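Local coordinates for dual specificity protein phosphatase 18 (Homo sapiens, PDB 2ESB) that removes phosphate from phosphotyrosine and, less readily, phosphothreonine in synthetic MAP kinase peptides, as a dual-specificity protein phosphatase, at residues His165-Ser168 with Met173-Asp176; Ser111-Leu116 with Glu149-Tyr154; Met67-Ala72 with Cys80-Pro85. All coordinates share one frame; numbering follows the deposited sequence.

Contact 1: His165-Ser168 with Met173-Asp176; sequences HMVS and MIPD
His165 and Asp176 meet through both backbone and side chain. The amide N of Asp176 bonds to O of His165 at 2.7 Å, tilted from the carbonyl plane, and in return the Asp176 carboxylate bends back to the histidine. Its CG lies between the backbone N and the carbonyl carbon (chi1 44°), which turns OD2 to ND1 of His165, a hydrogen bond of 3.0 Å. OD2 is approached on its syn side and lies in the plane of the imidazole, at the ring edge, while ring and carboxylate planes stand 67° apart. The backbone N of His165 adds weak bonds to OD1 and OD2, so the ring and its own amide both point at one carboxylate.

Two residues along, Val167 and Ile174 form a hydrogen-bonded antiparallel pair: Val167 N to Ile174 O is 2.7 Å and Ile174 N to Val167 O is 3.0 Å. Val167 CG2 packs on Ile174 CG1 on the same face, and Val167 CG1 reaches Asp176 CB.

Followed outward, Met166 places CB 4.1 Å from CE of Met173. CG, set by chi1 anti to the carbonyl carbon, packs on Glu149 and Ile152 of helix 145-159; the bends at chi2 and chi3 then bring SD and CE back to the other strand. SD lies 3.8 Å from Pro175 N, and CE ends against the backbone of Ile174, 3.6 Å from its C. The thioether thus folds back against residues 174-175, and Trp148 touches both Met166 and Pro175.

Met166 and Pro175, whose CA atoms are 4.2 Å apart, form the neighbouring non-hydrogen-bonded pair. The alternating pair types show antiparallel pairing, and the short link between the strands makes it a beta hairpin, here a two-stranded one following helix 145-159.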
loop_
_atom_site.group_PDB
_atom_site.type_symbol
_atom_site.label_atom_id
_atom_site.label_comp_id
_atom_site.label_asym_id
_atom_site.label_seq_id
_atom_site.Cartn_x
_atom_site.Cartn_y
_atom_site.Cartn_z
ATOM N N HIS A 165 5.988 -12.819 -11.764
ATOM C CA HIS A 165 6.196 -14.193 -11.301
ATOM C C HIS A 165 7.411 -14.275 -10.387
ATOM O O HIS A 165 8.414 -13.607 -10.636
ATOM C CB HIS A 165 6.436 -15.129 -12.491
ATOM C CG HIS A 165 5.523 -14.884 -13.653
ATOM N ND1 HIS A 165 5.635 -13.778 -14.467
ATOM C CD2 HIS A 165 4.459 -15.585 -14.113
ATOM C CE1 HIS A 165 4.680 -13.808 -15.379
ATOM N NE2 HIS A 165 3.952 -14.894 -15.186
ATOM N N MET A 166 7.318 -15.097 -9.340
ATOM C CA MET A 166 8.431 -15.281 -8.411
ATOM C C MET A 166 9.482 -16.189 -9.075
ATOM O O MET A 166 9.135 -17.194 -9.698
ATOM C CB MET A 166 7.938 -15.938 -7.116
ATOM C CG MET A 166 6.880 -15.128 -6.352
ATOM S SD MET A 166 7.462 -13.456 -5.987
ATOM C CE MET A 166 8.649 -13.783 -4.661
ATOM N N VAL A 167 10.754 -15.829 -8.947
ATOM C CA VAL A 167 11.838 -16.623 -9.523
ATOM C C VAL A 167 12.941 -16.813 -8.485
ATOM O O VAL A 167 13.036 -16.043 -7.519
ATOM C CB VAL A 167 12.447 -15.939 -10.780
ATOM C CG1 VAL A 167 11.385 -15.772 -11.856
ATOM C CG2 VAL A 167 13.043 -14.592 -10.408
ATOM N N SER A 168 13.760 -17.847 -8.672
ATOM C CA SER A 168 14.864 -18.131 -7.750
ATOM C C SER A 168 15.986 -17.105 -7.964
ATOM O O SER A 168 16.087 -16.497 -9.027
ATOM C CB SER A 168 15.425 -19.538 -8.014
ATOM O OG SER A 168 14.394 -20.500 -8.153
ATOM N N MET A 173 13.838 -16.303 -3.329
ATOM C CA MET A 173 12.732 -15.957 -4.220
ATOM C C MET A 173 12.489 -14.458 -4.312
ATOM O O MET A 173 12.468 -13.753 -3.306
ATOM C CB MET A 173 11.446 -16.631 -3.745
ATOM C CG MET A 173 11.523 -18.142 -3.692
ATOM S SD MET A 173 11.590 -18.854 -5.327
ATOM C CE MET A 173 9.879 -19.196 -5.598
ATOM N N ILE A 174 12.299 -13.976 -5.529
ATOM C CA ILE A 174 12.029 -12.563 -5.757
ATOM C C ILE A 174 11.112 -12.481 -6.959
ATOM O O ILE A 174 11.026 -13.428 -7.738
ATOM C CB ILE A 174 13.315 -11.782 -6.109
ATOM C CG1 ILE A 174 13.924 -12.357 -7.397
ATOM C CG2 ILE A 174 14.307 -11.853 -4.955
ATOM C CD1 ILE A 174 15.203 -11.707 -7.834
ATOM N N PRO A 175 10.393 -11.360 -7.115
ATOM C CA PRO A 175 9.498 -11.203 -8.270
ATOM C C PRO A 175 10.454 -11.059 -9.443
ATOM O O PRO A 175 11.549 -10.508 -9.264
ATOM C CB PRO A 175 8.773 -9.879 -8.005
ATOM C CG PRO A 175 9.106 -9.516 -6.601
ATOM C CD PRO A 175 10.406 -10.164 -6.263
ATOM N N ASP A 176 10.079 -11.535 -10.631
ATOM C CA ASP A 176 10.998 -11.414 -11.759
ATOM C C ASP A 176 11.379 -9.955 -12.023
ATOM O O ASP A 176 12.477 -9.672 -12.515
ATOM C CB ASP A 176 10.433 -12.082 -13.030
ATOM C CG ASP A 176 8.966 -11.775 -13.273
ATOM O OD1 ASP A 176 8.460 -10.744 -12.794
ATOM O OD2 ASP A 176 8.313 -12.577 -13.971
#

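Contact 2: Ser111-Leu116 with Glu149-Tyr154; sequences SAALCL and EQLIHY
Leu116 and Leu151 are brought together by nearly the same pair of torsions. In each, CG stands anti to the carbonyl carbon and beside the backbone N (chi1 -61° in Leu116 and -74° in Leu151), with chi2 close to extended. Since the CB of each residue already points at the facing helix, these torsions bring CD1 of Leu116 and both methyls of Leu151 to the interface, where the two side chains cross at about a right angle.

The meeting point is methyl on methyl: CD1 of Leu116 lies 3.5 Å from CD1 of Leu151, closer than usual van der Waals contact, which marks a locally tight fit. CD1 of Leu151 also reaches CB of Ala113 at 4.3 Å, one helical turn before Leu116. CD2 approaches the backbone instead, 3.5 Å from O of Ala113, and both methyls lie 4.1 Å from CB of Leu116. Leu151 therefore rests on two residues three apart in the other helix, Ala113 and Leu116. The small side chain of Ala113 is consistent with this close approach, and its CA is 7.4 Å from that of Leu151.

All three residues are buried, over a modest 142 Å². Phe83 of helix 83-95 and Leu127 of helix 127-137 also touch Leu151, while Thr134 touches Leu116.

Ala113 lies about 9 Å, side chain to side chain, from Cys104, the predicted phosphocysteine nucleophile. The arrangement is apolar helix-helix packing inside the alpha/beta catalytic domain of the protein tyrosine phosphatase family, where helix 110-122 follows the active-site loop and helix 145-159 packs against it.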
loop_
_atom_site.group_PDB
_atom_site.type_symbol
_atom_site.label_atom_id
_atom_site.label_comp_id
_atom_site.label_asym_id
_atom_site.label_seq_id
_atom_site.Cartn_x
_atom_site.Cartn_y
_atom_site.Cartn_z
ATOM N N SER A 111 2.662 -0.750 3.511
ATOM C CA SER A 111 1.671 0.127 2.884
ATOM C C SER A 111 1.720 -0.008 1.356
ATOM O O SER A 111 0.686 0.035 0.682
ATOM C CB SER A 111 1.886 1.595 3.315
ATOM O OG SER A 111 3.212 2.047 3.053
ATOM N N ALA A 112 2.915 -0.199 0.808
ATOM C CA ALA A 112 3.058 -0.328 -0.640
ATOM C C ALA A 112 2.276 -1.522 -1.183
ATOM O O ALA A 112 1.645 -1.431 -2.235
ATOM C CB ALA A 112 4.533 -0.448 -1.019
ATOM N N ALA A 113 2.311 -2.636 -0.464
ATOM C CA ALA A 113 1.599 -3.836 -0.897
ATOM C C ALA A 113 0.093 -3.606 -0.944
ATOM O O ALA A 113 -0.582 -4.057 -1.879
ATOM C CB ALA A 113 1.922 -5.007 0.035
ATOM N N LEU A 114 -0.449 -2.912 0.055
ATOM C CA LEU A 114 -1.890 -2.655 0.051
ATOM C C LEU A 114 -2.252 -1.716 -1.095
ATOM O O LEU A 114 -3.322 -1.835 -1.700
ATOM C CB LEU A 114 -2.353 -2.067 1.389
ATOM C CG LEU A 114 -2.336 -3.063 2.558
ATOM C CD1 LEU A 114 -3.116 -2.503 3.722
ATOM C CD2 LEU A 114 -2.970 -4.379 2.132
ATOM N N CYS A 115 -1.351 -0.783 -1.393
ATOM C CA CYS A 115 -1.574 0.149 -2.487
ATOM C C CYS A 115 -1.654 -0.626 -3.810
ATOM O O CYS A 115 -2.541 -0.373 -4.625
ATOM C CB CYS A 115 -0.447 1.178 -2.551
ATOM S SG CYS A 115 -0.570 2.290 -4.000
ATOM N N LEU A 116 -0.733 -1.573 -4.016
ATOM C CA LEU A 116 -0.743 -2.366 -5.244
ATOM C C LEU A 116 -2.051 -3.140 -5.379
ATOM O O LEU A 116 -2.629 -3.204 -6.465
ATOM C CB LEU A 116 0.441 -3.348 -5.284
ATOM C CG LEU A 116 1.842 -2.727 -5.257
ATOM C CD1 LEU A 116 2.889 -3.831 -5.365
ATOM C CD2 LEU A 116 1.997 -1.724 -6.406
ATOM N N GLU A 149 4.295 -12.758 -3.288
ATOM C CA GLU A 149 3.575 -14.007 -3.541
ATOM C C GLU A 149 2.078 -13.786 -3.296
ATOM O O GLU A 149 1.224 -14.298 -4.028
ATOM C CB GLU A 149 4.073 -15.116 -2.605
ATOM C CG GLU A 149 5.459 -15.656 -2.912
ATOM C CD GLU A 149 6.054 -16.424 -1.736
ATOM O OE1 GLU A 149 5.299 -17.159 -1.061
ATOM O OE2 GLU A 149 7.273 -16.298 -1.490
ATOM N N GLN A 150 1.760 -13.039 -2.243
ATOM C CA GLN A 150 0.366 -12.749 -1.924
ATOM C C GLN A 150 -0.281 -11.892 -3.008
ATOM O O GLN A 150 -1.441 -12.116 -3.384
ATOM C CB GLN A 150 0.269 -12.058 -0.564
ATOM C CG GLN A 150 0.484 -13.022 0.604
ATOM C CD GLN A 150 0.690 -12.304 1.922
ATOM O OE1 GLN A 150 -0.042 -11.379 2.247
ATOM N NE2 GLN A 150 1.689 -12.734 2.691
ATOM N N LEU A 151 0.471 -10.918 -3.515
ATOM C CA LEU A 151 -0.034 -10.029 -4.571
ATOM C C LEU A 151 -0.233 -10.789 -5.884
ATOM O O LEU A 151 -1.193 -10.554 -6.615
ATOM C CB LEU A 151 0.924 -8.850 -4.775
ATOM C CG LEU A 151 0.895 -7.789 -3.669
ATOM C CD1 LEU A 151 2.079 -6.839 -3.836
ATOM C CD2 LEU A 151 -0.420 -7.018 -3.718
ATOM N N ILE A 152 0.673 -11.711 -6.179
ATOM C CA ILE A 152 0.557 -12.526 -7.387
ATOM C C ILE A 152 -0.694 -13.407 -7.281
ATOM O O ILE A 152 -1.452 -13.557 -8.246
ATOM C CB ILE A 152 1.834 -13.394 -7.569
ATOM C CG1 ILE A 152 2.987 -12.501 -8.038
ATOM C CG2 ILE A 152 1.589 -14.519 -8.578
ATOM C CD1 ILE A 152 4.357 -13.167 -7.974
ATOM N N HIS A 153 -0.926 -13.982 -6.107
ATOM C CA HIS A 153 -2.117 -14.814 -5.920
ATOM C C HIS A 153 -3.387 -13.958 -6.082
ATOM O O HIS A 153 -4.363 -14.379 -6.701
ATOM C CB HIS A 153 -2.093 -15.472 -4.541
ATOM C CG HIS A 153 -3.308 -16.296 -4.248
ATOM N ND1 HIS A 153 -4.352 -15.835 -3.476
ATOM C CD2 HIS A 153 -3.655 -17.543 -4.645
ATOM C CE1 HIS A 153 -5.290 -16.764 -3.406
ATOM N NE2 HIS A 153 -4.891 -17.810 -4.108
ATOM N N TYR A 154 -3.362 -12.746 -5.539
ATOM C CA TYR A 154 -4.508 -11.837 -5.641
ATOM C C TYR A 154 -4.714 -11.415 -7.101
ATOM O O TYR A 154 -5.845 -11.326 -7.569
ATOM C CB TYR A 154 -4.271 -10.614 -4.755
ATOM C CG TYR A 154 -5.447 -9.681 -4.611
ATOM C CD1 TYR A 154 -6.700 -10.158 -4.249
ATOM C CD2 TYR A 154 -5.292 -8.310 -4.790
ATOM C CE1 TYR A 154 -7.782 -9.293 -4.070
ATOM C CE2 TYR A 154 -6.372 -7.429 -4.604
ATOM C CZ TYR A 154 -7.611 -7.934 -4.246
ATOM O OH TYR A 154 -8.685 -7.092 -4.060
#

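Contact 3: Met67-Ala72 with Cys80-Pro85; sequences MQVPVA and CDFFDP
Phe82 presents one face of its ring to Val69. The methyl CG1 of Val69 sits over the centre of that face, 3.4 Å from the ring centroid and 9° off the normal, a CH-pi contact. All six ring carbons confirm the centring: their distances from CG1 begin at 3.5 Å for CG and reach only 3.9 Å for CZ. Val71 supplies a second, looser touch, its CG1 standing oblique to the ring at 4.4 Å from CE1.

The torsion of Val69 explains the fit. CG1 lies anti to the backbone N (chi1 -179°), and this directs it at the phenylalanine, whose side chain comes from the opposite direction. Between the two valines, Pro70 is the centre of an inverse gamma turn, closed by a weak bond from Val71 N to Val69 O; both valines keep their CB atoms pointed at segment 80-85. With a serine in place of Phe82, CG1 of Val69 would probably be left without the ring face it rests on, opening a gap beside both valines.

Val69 follows directly on strand 65-68, an outermost strand of the five-stranded sheet, and its side chain also touches Ile50 of neighbouring strand 48-51 and Ile86 of helix 83-95. Segment 80-85 runs into helix 83-95, so the contact ties the chain just past strand 65-68 to the helix that follows it.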
loop_
_atom_site.group_PDB
_atom_site.type_symbol
_atom_site.label_atom_id
_atom_site.label_comp_id
_atom_site.label_asym_id
_atom_site.label_seq_id
_atom_site.Cartn_x
_atom_site.Cartn_y
_atom_site.Cartn_z
ATOM N N MET A 67 -7.193 4.208 11.469
ATOM C CA MET A 67 -7.407 2.786 11.694
ATOM C C MET A 67 -6.050 2.109 11.572
ATOM O O MET A 67 -5.095 2.689 11.049
ATOM C CB MET A 67 -8.390 2.182 10.685
ATOM C CG MET A 67 -7.814 1.938 9.308
ATOM S SD MET A 67 -9.039 1.103 8.279
ATOM C CE MET A 67 -8.759 -0.592 8.846
ATOM N N GLN A 68 -5.958 0.880 12.052
ATOM C CA GLN A 68 -4.694 0.174 11.998
ATOM C C GLN A 68 -4.865 -1.267 11.571
ATOM O O GLN A 68 -5.808 -1.948 11.993
ATOM C CB GLN A 68 -4.023 0.235 13.371
ATOM C CG GLN A 68 -2.600 -0.298 13.417
ATOM C CD GLN A 68 -1.820 0.288 14.577
ATOM O OE1 GLN A 68 -2.326 1.141 15.312
ATOM N NE2 GLN A 68 -0.581 -0.153 14.741
ATOM N N VAL A 69 -3.955 -1.705 10.703
ATOM C CA VAL A 69 -3.903 -3.074 10.187
ATOM C C VAL A 69 -2.590 -3.541 10.799
ATOM O O VAL A 69 -1.515 -3.288 10.249
ATOM C CB VAL A 69 -3.804 -3.081 8.655
ATOM C CG1 VAL A 69 -3.766 -4.524 8.128
ATOM C CG2 VAL A 69 -4.982 -2.328 8.082
ATOM N N PRO A 70 -2.665 -4.229 11.951
ATOM C CA PRO A 70 -1.501 -4.725 12.688
ATOM C C PRO A 70 -0.715 -5.888 12.099
ATOM O O PRO A 70 -0.890 -7.029 12.521
ATOM C CB PRO A 70 -2.098 -5.064 14.053
ATOM C CG PRO A 70 -3.418 -5.656 13.662
ATOM C CD PRO A 70 -3.917 -4.686 12.593
ATOM N N VAL A 71 0.151 -5.600 11.131
ATOM C CA VAL A 71 0.986 -6.640 10.540
ATOM C C VAL A 71 2.441 -6.227 10.615
ATOM O O VAL A 71 2.771 -5.044 10.528
ATOM C CB VAL A 71 0.637 -6.918 9.064
ATOM C CG1 VAL A 71 -0.801 -7.433 8.954
ATOM C CG2 VAL A 71 0.819 -5.665 8.247
ATOM N N ALA A 72 3.307 -7.211 10.824
ATOM C CA ALA A 72 4.733 -6.974 10.878
ATOM C C ALA A 72 5.193 -7.080 9.432
ATOM O O ALA A 72 4.492 -7.660 8.596
ATOM C CB ALA A 72 5.412 -8.051 11.731
ATOM N N CYS A 80 -2.501 -10.261 2.965
ATOM C CA CYS A 80 -3.515 -10.637 1.980
ATOM C C CYS A 80 -4.937 -10.638 2.536
ATOM O O CYS A 80 -5.884 -10.361 1.795
ATOM C CB CYS A 80 -3.200 -12.011 1.377
ATOM S SG CYS A 80 -3.010 -13.327 2.592
ATOM N N ASP A 81 -5.107 -10.932 3.826
ATOM C CA ASP A 81 -6.465 -10.925 4.392
ATOM C C ASP A 81 -7.077 -9.530 4.375
ATOM O O ASP A 81 -8.292 -9.366 4.508
ATOM C CB ASP A 81 -6.477 -11.461 5.822
ATOM C CG ASP A 81 -6.006 -12.899 5.905
ATOM O OD1 ASP A 81 -6.121 -13.622 4.895
ATOM O OD2 ASP A 81 -5.530 -13.305 6.982
ATOM N N PHE A 82 -6.242 -8.516 4.188
ATOM C CA PHE A 82 -6.747 -7.155 4.155
ATOM C C PHE A 82 -6.826 -6.537 2.759
ATOM O O PHE A 82 -7.318 -5.423 2.620
ATOM C CB PHE A 82 -5.902 -6.253 5.063
ATOM C CG PHE A 82 -5.974 -6.628 6.510
ATOM C CD1 PHE A 82 -5.102 -7.569 7.041
ATOM C CD2 PHE A 82 -6.932 -6.054 7.340
ATOM C CE1 PHE A 82 -5.184 -7.936 8.384
ATOM C CE2 PHE A 82 -7.024 -6.414 8.687
ATOM C CZ PHE A 82 -6.148 -7.357 9.208
ATOM N N PHE A 83 -6.353 -7.248 1.739
ATOM C CA PHE A 83 -6.373 -6.723 0.368
ATOM C C PHE A 83 -7.738 -6.177 -0.067
ATOM O O PHE A 83 -7.852 -5.022 -0.456
ATOM C CB PHE A 83 -5.935 -7.802 -0.638
ATOM C CG PHE A 83 -4.451 -8.096 -0.637
ATOM C CD1 PHE A 83 -3.950 -9.160 -1.390
ATOM C CD2 PHE A 83 -3.560 -7.319 0.097
ATOM C CE1 PHE A 83 -2.577 -9.449 -1.414
ATOM C CE2 PHE A 83 -2.180 -7.600 0.080
ATOM C CZ PHE A 83 -1.694 -8.670 -0.679
ATOM N N ASP A 84 -8.769 -7.015 -0.013
ATOM C CA ASP A 84 -10.110 -6.598 -0.430
ATOM C C ASP A 84 -10.782 -5.602 0.495
ATOM O O ASP A 84 -11.330 -4.596 0.043
ATOM C CB ASP A 84 -11.024 -7.815 -0.582
ATOM C CG ASP A 84 -10.907 -8.451 -1.938
ATOM O OD1 ASP A 84 -10.743 -9.686 -2.008
ATOM O OD2 ASP A 84 -10.984 -7.706 -2.937
ATOM N N PRO A 85 -10.769 -5.872 1.805
ATOM C CA PRO A 85 -11.411 -4.929 2.714
ATOM C C PRO A 85 -10.787 -3.534 2.731
ATOM O O PRO A 85 -11.510 -2.541 2.790
ATOM C CB PRO A 85 -11.351 -5.648 4.060
ATOM C CG PRO A 85 -10.186 -6.584 3.912
ATOM C CD PRO A 85 -10.341 -7.088 2.518
#

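Overall arrangement
Contacts 2 and 3 are buried inside the catalytic domain, their centres 11 Å apart, whereas contact 1 is a surface hairpin whose centre lies about 20 Å from the centre of the chain. Chemistry follows place: methyl and ring packing in the two interior contacts, backbone pairing and a histidine-carboxylate bond outside. Helix 145-159 links all three. Its Ile152 and Glu149 pack on Met166 of contact 1, its Leu151 makes contact 2, and Tyr154 OH lies 2.6 Å from Asp84 OD2 in segment 80-85, a probable hydrogen bond, while Gln150 OE1 probably accepts a hydrogen bond from Cys80 N. Contacts 1 and 3 do not touch, their nearest atoms being about 12 Å apart.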